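Local atomic coordinates of putative major capsid protein (Cafeteriavirus-dependent mavirus, PDB entry 6G44), a protein that probably builds the icosahedral shell of the virophage particle as trimers of a double jelly-roll capsid subunit. Residues C[93-98]-C[163-168]; C[255-259]-C[345-349]; C[381-387]-C[426-432]; C[400-404]-C[416-420]; C[475-479]-C[490-494]. All coordinates share one frame; numbering follows the deposited sequence. Where two conformers were deposited one is given.

How the contacts relate
Along the chain, contacts 1, 2, 3 and 5 close one after another, and contact 4 is nested inside the loop that contact 3 closes. Contacts 1 and 2 lie on the same side of the chain's centre, their nearest atoms about 5 Å apart, and both pack against strand 242-244. Contacts 3 and 5 reach one sheet, that of strands 425-428 and 464-482, with centres about 19 Å apart. Contact 4 lies far out, its centre about 45 Å from that of contact 5. Contacts 1, 3, 4 and 5 also touch neighbouring subunits, and a sulfate between subunits joins residues of contacts 1 and 4, so much of this local packing borders the trimer interfaces.

Contact 1: residues C[93-98]-C[163-168]; sequences KDQIGL and YRQGTE. With SO4 (sulfate ion), chain F; SO4 (sulfate ion), chain K.
The ring of Tyr163 lies against the backbone of residues 95-98, with Gly97 N over one face and Leu98 O in its plane at the edge, 3.5 Å from CE1. Gly97 lets the ring come this close: its CA is 3.7 Å from Tyr163 CD1. The ring's hydroxyl is held by Arg176. On this packed side, Asp94 CA makes a CA-H...O contact with Tyr163 O, and a water donates to both Ile96 O and Tyr163 O. Residues 96-98 form a short strand paired with strand 242-244, and the loop carrying 163-168 packs against this two-stranded sheet of the double jelly-roll subunit. Asp94 OD1 receives Gln165 N at 3.0 Å, nearly straight (171°) but from above the carboxylate plane. Toward the looser polar side, one of two conformers of Lys93 bends at chi2 and chi4 and crosses Gln165 and Glu168 at about a right angle. There NZ forms a salt bridge with Glu168 OE1 (3.2 Å), whose hydrogen bond is weak, and a firmer bond of 2.9 Å to O1 of a sulfate; Glu168 OE2 bonds to the backbone N of Met159 of the second subunit. Arg164 grips Glu168 O with NE and NH2, and NH1 meets O2 of another sulfate.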
# COMPACT_ATOMS: atom_id res chain seq x y z
N LYS C 93 5.51 5.64 -27.72
CA LYS C 93 4.86 6.06 -26.49
C LYS C 93 4.73 4.87 -25.55
O LYS C 93 4.22 3.81 -25.91
CB LYS C 93 3.51 6.72 -26.77
CG LYS C 93 2.77 7.24 -25.54
CD LYS C 93 3.58 8.18 -24.66
CE LYS C 93 2.71 8.80 -23.58
NZ LYS C 93 1.64 9.68 -24.15
N ASP C 94 5.22 5.08 -24.32
CA ASP C 94 5.15 4.06 -23.26
C ASP C 94 5.86 2.75 -23.60
O ASP C 94 5.49 1.67 -23.14
CB ASP C 94 3.68 3.83 -22.81
CG ASP C 94 3.02 5.07 -22.25
OD1 ASP C 94 3.69 5.88 -21.58
OD2 ASP C 94 1.79 5.23 -22.43
N GLN C 95 6.92 2.83 -24.41
CA GLN C 95 7.59 1.62 -24.87
C GLN C 95 9.07 1.49 -24.52
O GLN C 95 9.63 0.41 -24.71
CB GLN C 95 7.43 1.52 -26.39
CG GLN C 95 6.01 1.10 -26.75
CD GLN C 95 5.72 1.13 -28.23
OE1 GLN C 95 6.07 2.08 -28.92
NE2 GLN C 95 5.03 0.08 -28.71
N ILE C 96 9.70 2.53 -23.98
CA ILE C 96 11.14 2.53 -23.69
C ILE C 96 11.36 2.81 -22.21
O ILE C 96 10.73 3.73 -21.64
CB ILE C 96 11.89 3.63 -24.49
CG1 ILE C 96 11.64 3.50 -26.00
CG2 ILE C 96 13.39 3.60 -24.21
CD1 ILE C 96 12.11 2.20 -26.60
N GLY C 97 12.26 2.07 -21.60
CA GLY C 97 12.68 2.35 -20.24
C GLY C 97 13.90 1.57 -19.89
O GLY C 97 14.71 1.20 -20.77
N LEU C 98 14.03 1.25 -18.61
CA LEU C 98 15.12 0.45 -18.11
C LEU C 98 14.64 -0.86 -17.50
O LEU C 98 13.50 -0.95 -17.01
CB LEU C 98 15.95 1.24 -17.09
CG LEU C 98 16.56 2.56 -17.58
CD1 LEU C 98 17.25 3.31 -16.46
CD2 LEU C 98 17.52 2.35 -18.74
N TYR C 163 6.88 0.34 -18.78
CA TYR C 163 7.39 1.48 -19.56
C TYR C 163 6.39 2.58 -19.76
O TYR C 163 6.68 3.55 -20.46
CB TYR C 163 8.05 0.99 -20.88
CG TYR C 163 9.07 -0.10 -20.61
CD1 TYR C 163 9.99 -0.02 -19.55
CD2 TYR C 163 9.12 -1.26 -21.41
CE1 TYR C 163 10.87 -1.05 -19.27
CE2 TYR C 163 10.01 -2.28 -21.14
CZ TYR C 163 10.89 -2.18 -20.08
OH TYR C 163 11.77 -3.17 -19.73
N ARG C 164 5.29 2.54 -19.00
CA ARG C 164 4.37 3.67 -18.99
C ARG C 164 5.24 4.80 -18.35
O ARG C 164 5.93 4.64 -17.33
CB ARG C 164 3.21 3.39 -18.02
CG ARG C 164 2.08 2.61 -18.71
CD ARG C 164 1.09 1.91 -17.77
NE ARG C 164 0.21 2.88 -17.09
CZ ARG C 164 -0.66 2.61 -16.13
NH1 ARG C 164 -0.86 1.38 -15.67
NH2 ARG C 164 -1.36 3.60 -15.60
N GLN C 165 5.16 5.95 -19.00
CA GLN C 165 5.86 7.13 -18.47
C GLN C 165 5.15 7.66 -17.23
O GLN C 165 4.07 7.17 -16.85
CB GLN C 165 6.04 8.16 -19.55
CG GLN C 165 4.83 8.78 -20.12
CD GLN C 165 5.24 9.83 -21.17
OE1 GLN C 165 4.76 10.94 -21.16
NE2 GLN C 165 6.10 9.43 -22.13
N GLY C 166 5.79 8.61 -16.56
CA GLY C 166 5.23 9.18 -15.33
C GLY C 166 3.83 9.73 -15.47
O GLY C 166 2.97 9.49 -14.65
N THR C 167 3.57 10.44 -16.56
CA THR C 167 2.22 10.98 -16.78
C THR C 167 1.18 9.91 -17.03
O THR C 167 -0.03 10.19 -17.03
CB THR C 167 2.19 11.99 -17.93
OG1 THR C 167 2.51 11.29 -19.15
CG2 THR C 167 3.12 13.17 -17.68
N GLU C 168 1.61 8.68 -17.26
CA GLU C 168 0.74 7.55 -17.47
C GLU C 168 0.71 6.61 -16.26
O GLU C 168 0.13 5.55 -16.34
CB GLU C 168 1.20 6.80 -18.74
CG GLU C 168 1.24 7.69 -19.98
CD GLU C 168 -0.11 8.06 -20.56
OE1 GLU C 168 -0.14 8.73 -21.63
OE2 GLU C 168 -1.14 7.63 -20.02
S SO4 F . 1.91 13.15 -22.87
O1 SO4 F . 2.90 12.17 -23.36
O2 SO4 F . 0.55 12.70 -23.21
O3 SO4 F . 2.06 13.28 -21.39
O4 SO4 F . 2.13 14.41 -23.60
S SO4 K . -4.46 1.97 -13.90
O1 SO4 K . -5.11 2.05 -15.22
O2 SO4 K . -3.30 1.02 -13.94
O3 SO4 K . -5.49 1.48 -12.92
O4 SO4 K . -3.99 3.35 -13.56
O HOH W 1 7.43 7.13 -22.86
O HOH W 2 8.67 5.34 -20.99

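Contact 2: residues C[255-259]-C[345-349]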
# COMPACT_ATOMS: atom_id res chain seq x y z
N ALA C 255 15.93 -8.31 -37.15
CA ALA C 255 15.29 -9.22 -36.20
C ALA C 255 15.22 -8.67 -34.77
O ALA C 255 14.39 -9.12 -33.98
CB ALA C 255 15.98 -10.56 -36.21
N ASP C 256 16.10 -7.73 -34.43
CA ASP C 256 16.10 -7.10 -33.09
C ASP C 256 16.66 -5.69 -33.22
O ASP C 256 17.24 -5.29 -34.24
CB ASP C 256 16.92 -7.94 -32.06
CG ASP C 256 16.45 -7.78 -30.56
OD1 ASP C 256 15.56 -6.92 -30.23
OD2 ASP C 256 17.02 -8.53 -29.69
N PHE C 257 16.48 -4.91 -32.17
CA PHE C 257 17.04 -3.58 -32.09
C PHE C 257 18.53 -3.67 -31.88
O PHE C 257 19.01 -4.64 -31.35
CB PHE C 257 16.34 -2.80 -30.97
CG PHE C 257 14.87 -2.76 -31.14
CD1 PHE C 257 14.29 -1.87 -32.06
CD2 PHE C 257 14.03 -3.67 -30.49
CE1 PHE C 257 12.93 -1.87 -32.28
CE2 PHE C 257 12.66 -3.67 -30.74
CZ PHE C 257 12.12 -2.77 -31.63
N GLU C 258 19.25 -2.65 -32.34
CA GLU C 258 20.68 -2.53 -32.09
C GLU C 258 20.84 -1.30 -31.22
O GLU C 258 20.36 -0.23 -31.58
CB GLU C 258 21.40 -2.33 -33.42
CG GLU C 258 22.90 -2.12 -33.33
CD GLU C 258 23.57 -1.88 -34.68
OE1 GLU C 258 22.99 -2.19 -35.74
OE2 GLU C 258 24.70 -1.35 -34.67
N VAL C 259 21.49 -1.47 -30.07
CA VAL C 259 21.59 -0.40 -29.08
C VAL C 259 23.05 -0.21 -28.74
O VAL C 259 23.77 -1.20 -28.56
CB VAL C 259 20.77 -0.73 -27.82
CG1 VAL C 259 20.87 0.40 -26.81
CG2 VAL C 259 19.32 -1.02 -28.20
N THR C 345 16.31 -14.90 -26.31
CA THR C 345 16.08 -14.79 -27.75
C THR C 345 15.96 -13.33 -28.20
O THR C 345 16.09 -13.02 -29.39
CB THR C 345 14.81 -15.54 -28.16
OG1 THR C 345 13.68 -15.00 -27.47
CG2 THR C 345 14.94 -17.03 -27.84
N LYS C 346 15.65 -12.45 -27.25
CA LYS C 346 15.55 -11.02 -27.51
C LYS C 346 16.40 -10.35 -26.44
O LYS C 346 16.39 -10.80 -25.28
CB LYS C 346 14.11 -10.58 -27.35
CG LYS C 346 13.18 -11.01 -28.48
CD LYS C 346 11.76 -10.62 -28.12
CE LYS C 346 10.95 -10.11 -29.29
NZ LYS C 346 9.84 -9.24 -28.79
N LYS C 347 17.10 -9.29 -26.79
CA LYS C 347 18.01 -8.68 -25.83
C LYS C 347 17.34 -7.73 -24.81
O LYS C 347 17.91 -7.48 -23.76
CB LYS C 347 19.12 -7.92 -26.54
CG LYS C 347 20.07 -8.78 -27.37
CD LYS C 347 21.10 -7.89 -28.07
CE LYS C 347 22.34 -8.63 -28.54
NZ LYS C 347 22.99 -9.43 -27.47
N PHE C 348 16.17 -7.18 -25.14
CA PHE C 348 15.61 -6.05 -24.37
C PHE C 348 14.26 -6.38 -23.74
O PHE C 348 13.53 -5.49 -23.35
CB PHE C 348 15.58 -4.79 -25.25
CG PHE C 348 16.90 -4.55 -25.94
CD1 PHE C 348 18.01 -4.22 -25.20
CD2 PHE C 348 17.04 -4.75 -27.31
CE1 PHE C 348 19.24 -4.06 -25.80
CE2 PHE C 348 18.29 -4.60 -27.91
CZ PHE C 348 19.37 -4.27 -27.16
N ALA C 349 13.99 -7.67 -23.66
CA ALA C 349 12.73 -8.23 -23.13
C ALA C 349 12.91 -8.74 -21.71
O ALA C 349 14.02 -8.85 -21.21
CB ALA C 349 12.29 -9.38 -24.02
O HOH W 3 14.51 -7.14 -27.49
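At the start of strand 258-273, the residues leading into this long strand of the large antiparallel sheet meet the loop between strands 334-341 and 355-363, a surface contact between distant parts of the double jelly-roll chain. Asp256 supplies the polar half. Its OD2 takes Lys347 N at 3.0 Å on the syn lone pair, with an angle of 166° at the hydrogen. CG stands anti to the backbone N (chi1 -153°), which directs the carboxylate at the loop backbone. The other oxygen, OD1, accepts a weak bond from Phe257 N and a water that in turn accepts from Phe348 N, so both oxygens tie the carboxylate to main-chain amides. The apolar half centres on the Phe348 ring. Val259 comes from the opposite direction and brings CG2 to 3.4 Å from Phe348 CZ, while Phe257 O lies at the ring edge, in its plane, 3.5 Å from CE2. Lys347 CB sits over the ring centre on one face, 3.6 Å above the plane. Lys346 directs its ammonium group to Asp246. Around this cluster, Pro238 of helix 238-241 touches both Val259 and Phe348, and Ile244 of strand 242-244 packs on Phe257 and Phe348.

Contact 3: residues C[381-387]-C[426-432]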
# COMPACT_ATOMS: atom_id res chain seq x y z
N LEU C 381 4.55 -21.90 -0.28
CA LEU C 381 5.85 -22.12 0.37
C LEU C 381 6.78 -20.93 0.10
O LEU C 381 7.39 -20.34 1.01
CB LEU C 381 6.48 -23.42 -0.14
CG LEU C 381 7.95 -23.68 0.15
CD1 LEU C 381 8.23 -23.72 1.65
CD2 LEU C 381 8.42 -24.97 -0.53
N SER C 382 6.92 -20.58 -1.17
CA SER C 382 7.83 -19.49 -1.50
C SER C 382 7.38 -18.17 -0.86
O SER C 382 8.21 -17.42 -0.31
CB SER C 382 8.00 -19.33 -3.03
OG SER C 382 9.19 -18.60 -3.30
N SER C 383 6.07 -17.92 -0.90
CA SER C 383 5.48 -16.70 -0.31
C SER C 383 5.66 -16.65 1.20
O SER C 383 5.85 -15.55 1.76
CB SER C 383 4.01 -16.60 -0.68
OG SER C 383 3.85 -16.47 -2.09
N SER C 384 5.69 -17.81 1.86
CA SER C 384 5.92 -17.84 3.31
C SER C 384 7.32 -17.38 3.69
O SER C 384 7.57 -17.02 4.84
CB SER C 384 5.65 -19.24 3.89
OG SER C 384 6.70 -20.15 3.62
N ASN C 385 8.22 -17.40 2.71
CA ASN C 385 9.60 -16.98 2.84
C ASN C 385 9.87 -15.70 2.07
O ASN C 385 11.04 -15.39 1.74
CB ASN C 385 10.49 -18.14 2.38
CG ASN C 385 10.40 -19.30 3.33
OD1 ASN C 385 10.49 -19.10 4.56
ND2 ASN C 385 10.16 -20.52 2.80
N GLY C 386 8.81 -14.95 1.78
CA GLY C 386 8.92 -13.60 1.26
C GLY C 386 8.63 -13.40 -0.21
O GLY C 386 8.59 -12.24 -0.65
N TYR C 387 8.39 -14.46 -0.99
CA TYR C 387 8.11 -14.28 -2.42
C TYR C 387 7.00 -13.26 -2.59
O TYR C 387 5.95 -13.39 -1.98
CB TYR C 387 7.75 -15.60 -3.08
CG TYR C 387 7.62 -15.48 -4.56
CD1 TYR C 387 8.75 -15.56 -5.39
CD2 TYR C 387 6.38 -15.30 -5.16
CE1 TYR C 387 8.67 -15.39 -6.77
CE2 TYR C 387 6.27 -15.16 -6.53
CZ TYR C 387 7.40 -15.24 -7.34
OH TYR C 387 7.28 -15.11 -8.72
N ILE C 426 11.53 -20.47 -5.97
CA ILE C 426 11.02 -21.11 -4.75
C ILE C 426 12.03 -20.94 -3.62
O ILE C 426 13.12 -21.51 -3.67
CB ILE C 426 10.65 -22.59 -4.95
CG1 ILE C 426 9.59 -22.74 -6.04
CG2 ILE C 426 10.15 -23.19 -3.63
CD1 ILE C 426 9.41 -24.16 -6.56
N PHE C 427 11.67 -20.17 -2.61
CA PHE C 427 12.46 -19.98 -1.41
C PHE C 427 12.00 -20.97 -0.37
O PHE C 427 10.79 -21.07 -0.11
CB PHE C 427 12.31 -18.55 -0.87
CG PHE C 427 12.87 -17.49 -1.77
CD1 PHE C 427 14.22 -17.18 -1.74
CD2 PHE C 427 12.05 -16.75 -2.64
CE1 PHE C 427 14.74 -16.17 -2.54
CE2 PHE C 427 12.58 -15.73 -3.43
CZ PHE C 427 13.93 -15.47 -3.40
N PHE C 428 12.92 -21.75 0.22
CA PHE C 428 12.58 -22.66 1.33
C PHE C 428 13.70 -22.72 2.35
O PHE C 428 14.87 -22.51 2.00
CB PHE C 428 12.19 -24.07 0.83
CG PHE C 428 13.36 -24.91 0.35
CD1 PHE C 428 14.05 -25.74 1.22
CD2 PHE C 428 13.74 -24.91 -1.01
CE1 PHE C 428 15.13 -26.49 0.78
CE2 PHE C 428 14.79 -25.68 -1.45
CZ PHE C 428 15.50 -26.47 -0.55
N ARG C 429 13.32 -22.91 3.60
CA ARG C 429 14.26 -22.98 4.73
C ARG C 429 14.41 -24.44 5.16
O ARG C 429 13.52 -25.26 4.91
CB ARG C 429 13.68 -22.20 5.91
CG ARG C 429 13.43 -20.73 5.64
CD ARG C 429 12.79 -20.10 6.84
NE ARG C 429 12.45 -18.69 6.65
CZ ARG C 429 13.25 -17.67 6.89
NH1 ARG C 429 14.47 -17.85 7.36
NH2 ARG C 429 12.81 -16.43 6.71
N PRO C 430 15.49 -24.79 5.86
CA PRO C 430 15.60 -26.17 6.35
C PRO C 430 14.42 -26.57 7.26
O PRO C 430 13.96 -27.73 7.23
CB PRO C 430 16.95 -26.19 7.07
CG PRO C 430 17.36 -24.80 7.23
CD PRO C 430 16.69 -23.99 6.17
N SER C 431 13.88 -25.62 8.01
CA SER C 431 12.71 -25.88 8.85
C SER C 431 11.45 -26.21 8.04
O SER C 431 10.57 -26.91 8.54
CB SER C 431 12.48 -24.74 9.83
OG SER C 431 12.37 -23.47 9.19
N ASP C 432 11.37 -25.76 6.80
CA ASP C 432 10.22 -26.13 5.95
C ASP C 432 10.20 -27.60 5.57
O ASP C 432 9.16 -28.10 5.15
CB ASP C 432 10.17 -25.28 4.68
CG ASP C 432 9.96 -23.82 4.96
OD1 ASP C 432 9.18 -23.49 5.90
OD2 ASP C 432 10.57 -22.98 4.25
O HOH W 4 8.18 -20.99 5.79
O HOH W 5 9.76 -16.79 6.64
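Helix 375-384 ends beside strand 425-428 in a Schellman motif, with Gly386 at positive phi as its C-prime residue, Tyr387 N bonded to Ser382 O and Gly386 N to Ser383 O. One turn back, Ser382 OG accepts Phe427 N at 3.0 Å; the same hydroxyl is also bonded to Val425 O, so it bridges two places on the strand. Asn385 is the hub just past the helix. With CG beside the backbone N (chi1 -68°), its amide faces the strand and the turn that follows. ND2 gives one bond to Asp432 OD2 at 2.9 Å, on the syn side and near the amide plane of Asn385, and another to Phe427 O at 3.0 Å, reached from above the carbonyl plane. Its OD1 takes Arg429 NE at 2.9 Å, also from above its carbonyl plane and with a bent angle of 131°. Apolar packing flanks the hub: Leu381 crosses Ile426 at about a right angle, CD2 to CG2 4.0 Å, and lies side by side with Phe428. Asp432 OD2 accepts Arg429 N, at 2.8 Å, from the carboxylate face opposite to that used by Asn385. Bonded twice at OD2, with a water donating to OD1, the buried Asp432 carboxylate would be expected to remain ionised.

Contact 4: residues C[400-404]-C[416-420]; sequences NGLTV and KEAIF. With SO4 (sulfate ion), chain P.
Asn400, at the N-cap position before helix 401-405, reaches across to the chain leaving helix 411-417, where its side-chain amide pairs with the backbone on either side of Ala418, at Glu417 O and Ile419 N. The two short helices lie within the family's C-terminal capsid region. The CG of Asn400 sits between its backbone N and carbonyl carbon (chi1 64°), and from there the amide, which does not cap its own helix, makes two bonds to the other segment. ND2 gives to Glu417 O at 2.9 Å, the acceptor lying within 3° of the amide plane, while OD1 takes Ile419 N, also at 2.9 Å, from above its carbonyl plane. Gripped at both ends, the amide has its flip state fixed. Ile419 lies along it, CG1 and CD1 near ND2, and its backbone is also hydrogen-bonded to Ala399, next to Asn400 in the chain. Glu417, the second residue with much buried surface, extends its chain beyond CG and crosses Thr403 at about a right angle, its OE1 3.7 Å from Thr403 CG2. Next along the helix, Val404 CG2 lies 4.1 Å from Ala418 CB. A sulfate lies at the helix start, shared with Lys93 and Thr167 of the third subunit and with Lys155 of the same chain. Thr403 OG1 gives to its O2 at 3.0 Å, and the second hydrogen of Asn400 ND2 goes to its O1 at 2.9 Å.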
# COMPACT_ATOMS: atom_id res chain seq x y z
N ASN C 400 -2.56 -14.86 -21.42
CA ASN C 400 -3.51 -14.18 -22.32
C ASN C 400 -4.31 -15.17 -23.15
O ASN C 400 -4.32 -15.13 -24.39
CB ASN C 400 -2.78 -13.13 -23.21
CG ASN C 400 -1.78 -13.75 -24.15
OD1 ASN C 400 -1.27 -14.84 -23.91
ND2 ASN C 400 -1.45 -13.01 -25.22
N GLY C 401 -5.02 -16.06 -22.46
CA GLY C 401 -5.72 -17.16 -23.10
C GLY C 401 -6.78 -16.77 -24.10
O GLY C 401 -6.95 -17.47 -25.08
N LEU C 402 -7.49 -15.66 -23.88
CA LEU C 402 -8.51 -15.24 -24.86
C LEU C 402 -7.89 -14.92 -26.19
O LEU C 402 -8.40 -15.29 -27.24
CB LEU C 402 -9.26 -14.01 -24.41
CG LEU C 402 -10.45 -14.14 -23.56
CD1 LEU C 402 -10.88 -12.72 -23.19
CD2 LEU C 402 -11.56 -14.89 -24.28
N THR C 403 -6.77 -14.19 -26.12
CA THR C 403 -6.08 -13.75 -27.31
C THR C 403 -5.69 -14.94 -28.17
O THR C 403 -5.82 -14.89 -29.39
CB THR C 403 -4.87 -12.84 -26.91
OG1 THR C 403 -5.36 -11.69 -26.20
CG2 THR C 403 -4.11 -12.39 -28.11
N VAL C 404 -5.27 -16.04 -27.54
CA VAL C 404 -4.83 -17.26 -28.18
C VAL C 404 -5.98 -18.23 -28.57
O VAL C 404 -5.85 -19.06 -29.49
CB VAL C 404 -3.80 -17.98 -27.27
CG1 VAL C 404 -3.31 -19.26 -27.90
CG2 VAL C 404 -2.63 -17.04 -26.94
N LYS C 416 3.20 -16.84 -31.55
CA LYS C 416 3.83 -15.51 -31.56
C LYS C 416 3.13 -14.54 -30.59
O LYS C 416 3.79 -13.67 -30.01
CB LYS C 416 3.82 -14.94 -32.98
CG LYS C 416 4.51 -13.59 -33.16
CD LYS C 416 4.67 -13.21 -34.65
CE LYS C 416 3.34 -13.08 -35.39
NZ LYS C 416 2.39 -12.12 -34.77
N GLU C 417 1.83 -14.68 -30.43
CA GLU C 417 1.04 -13.78 -29.59
C GLU C 417 0.92 -14.23 -28.14
O GLU C 417 0.49 -13.43 -27.31
CB GLU C 417 -0.34 -13.58 -30.20
CG GLU C 417 -0.23 -12.88 -31.56
CD GLU C 417 -1.55 -12.52 -32.19
OE1 GLU C 417 -2.54 -12.34 -31.45
OE2 GLU C 417 -1.59 -12.40 -33.43
N ALA C 418 1.30 -15.47 -27.83
CA ALA C 418 1.12 -15.99 -26.47
C ALA C 418 2.09 -15.29 -25.51
O ALA C 418 3.26 -15.03 -25.84
CB ALA C 418 1.37 -17.48 -26.44
N ILE C 419 1.57 -15.02 -24.32
CA ILE C 419 2.34 -14.44 -23.21
C ILE C 419 2.25 -15.37 -22.02
O ILE C 419 1.16 -15.87 -21.72
CB ILE C 419 1.78 -13.06 -22.84
CG1 ILE C 419 1.96 -12.10 -24.02
CG2 ILE C 419 2.51 -12.48 -21.62
CD1 ILE C 419 1.25 -10.80 -23.89
N PHE C 420 3.38 -15.56 -21.35
CA PHE C 420 3.50 -16.44 -20.18
C PHE C 420 3.97 -15.71 -18.95
O PHE C 420 4.64 -14.67 -19.04
CB PHE C 420 4.44 -17.62 -20.47
CG PHE C 420 3.93 -18.50 -21.58
CD1 PHE C 420 4.22 -18.21 -22.91
CD2 PHE C 420 3.14 -19.60 -21.29
CE1 PHE C 420 3.70 -19.00 -23.92
CE2 PHE C 420 2.62 -20.39 -22.30
CZ PHE C 420 2.90 -20.09 -23.61
S SO4 P . -2.96 -9.44 -24.26
O1 SO4 P . -2.25 -10.23 -25.28
O2 SO4 P . -4.31 -10.01 -24.01
O3 SO4 P . -2.21 -9.38 -22.98
O4 SO4 P . -3.05 -8.05 -24.82

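Contact 5: residues C[475-479]-C[490-494]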
# COMPACT_ATOMS: atom_id res chain seq x y z
N ILE C 475 21.47 -19.10 1.00
CA ILE C 475 21.57 -17.81 1.65
C ILE C 475 22.01 -18.13 3.06
O ILE C 475 21.26 -18.75 3.82
CB ILE C 475 20.25 -17.02 1.64
CG1 ILE C 475 19.80 -16.81 0.18
CG2 ILE C 475 20.44 -15.69 2.35
CD1 ILE C 475 18.60 -17.59 -0.26
N ARG C 476 23.24 -17.75 3.42
CA ARG C 476 23.78 -18.07 4.73
C ARG C 476 23.89 -16.82 5.61
O ARG C 476 24.26 -15.74 5.15
CB ARG C 476 25.18 -18.67 4.62
CG ARG C 476 25.19 -20.11 4.14
CD ARG C 476 26.63 -20.60 4.18
NE ARG C 476 26.70 -22.05 4.09
CZ ARG C 476 26.84 -22.73 2.96
NH1 ARG C 476 26.90 -24.06 3.02
NH2 ARG C 476 26.91 -22.13 1.78
N ASP C 477 23.61 -17.02 6.90
CA ASP C 477 23.81 -15.96 7.89
C ASP C 477 25.33 -15.78 8.06
O ASP C 477 26.08 -16.74 8.23
CB ASP C 477 23.15 -16.34 9.21
CG ASP C 477 21.61 -16.50 9.09
OD1 ASP C 477 21.00 -15.99 8.14
OD2 ASP C 477 21.03 -17.11 9.97
N ASN C 478 25.76 -14.53 7.99
CA ASN C 478 27.17 -14.19 7.87
C ASN C 478 27.33 -12.79 8.42
O ASN C 478 26.56 -11.88 8.09
CB ASN C 478 27.57 -14.27 6.43
CG ASN C 478 29.04 -14.04 6.21
OD1 ASN C 478 29.86 -14.77 6.74
ND2 ASN C 478 29.37 -13.05 5.40
N LEU C 479 28.34 -12.61 9.28
CA LEU C 479 28.56 -11.31 9.92
C LEU C 479 29.92 -10.77 9.57
O LEU C 479 30.87 -11.53 9.42
CB LEU C 479 28.49 -11.43 11.42
CG LEU C 479 27.18 -11.88 12.05
CD1 LEU C 479 27.26 -11.79 13.57
CD2 LEU C 479 25.95 -11.20 11.51
N ASP C 490 35.15 -11.31 8.31
CA ASP C 490 33.78 -11.82 8.23
C ASP C 490 33.77 -13.32 8.47
O ASP C 490 34.78 -13.98 8.26
CB ASP C 490 33.07 -11.39 6.93
CG ASP C 490 33.58 -12.06 5.69
OD1 ASP C 490 34.73 -12.52 5.65
OD2 ASP C 490 32.76 -12.14 4.75
N ASP C 491 32.67 -13.83 8.99
CA ASP C 491 32.57 -15.25 9.29
C ASP C 491 31.11 -15.65 9.38
O ASP C 491 30.26 -14.90 9.86
CB ASP C 491 33.19 -15.59 10.67
CG ASP C 491 34.68 -15.75 10.62
OD1 ASP C 491 35.18 -16.61 9.89
OD2 ASP C 491 35.35 -14.98 11.34
N LEU C 492 30.86 -16.89 8.98
CA LEU C 492 29.56 -17.51 9.18
C LEU C 492 29.26 -17.64 10.67
O LEU C 492 30.18 -17.78 11.48
CB LEU C 492 29.55 -18.90 8.54
CG LEU C 492 29.77 -18.98 7.04
CD1 LEU C 492 29.74 -20.44 6.60
CD2 LEU C 492 28.75 -18.15 6.24
N THR C 493 27.98 -17.57 11.02
CA THR C 493 27.53 -17.72 12.39
C THR C 493 27.17 -19.19 12.55
O THR C 493 26.07 -19.61 12.16
CB THR C 493 26.30 -16.82 12.66
OG1 THR C 493 25.27 -17.07 11.69
CG2 THR C 493 26.68 -15.36 12.58
N LEU C 494 28.11 -19.99 13.05
CA LEU C 494 27.95 -21.44 13.18
C LEU C 494 28.04 -21.91 14.62
O LEU C 494 28.87 -21.41 15.40
CB LEU C 494 28.99 -22.16 12.33
CG LEU C 494 28.98 -21.88 10.84
CD1 LEU C 494 30.13 -22.60 10.16
CD2 LEU C 494 27.64 -22.27 10.22
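Thr493 holds OG1 between its backbone N and carbonyl carbon (chi1 54°), which places CG2 against Leu479, 3.6 Å from CG, and OG1 beside Asp477 CB. On the other side of the strands Asn478 stands with CG anti to the backbone N (chi1 -176°), carrying its amide over the partner strand. Strands 464-482 and 488-492 form an antiparallel hairpin here. Leu479 and Asp491 are its hydrogen-bonded pair: Leu479 N meets Asp491 O at 3.0 Å, almost straight, and Asp491 N returns to Leu479 O at 3.0 Å. Asn478 and Leu492 are the adjacent non-hydrogen-bonded pair, CA to CA 4.3 Å. Beyond them the pairing frays, since Thr493 N to Asp477 O is a weak bond of 3.5 Å. Leu492 crosses Arg476 at a slant, both methyls against CD, CD2 at 3.8 Å, while the guanidinium goes on to Glu296 and Asn330. Leu479 and Thr493, on the far side, are also packed by Ile31 of the third subunit. Backbone bonds thus define the hairpin, whereas its polar side chains are engaged by residues outside it: Asn478 ND2 to Thr290 O, Asp490 to Lys117 and Asp477 to Asn443, which would tie the hairpin to its surroundings by a salt bridge and side-chain hydrogen bonds.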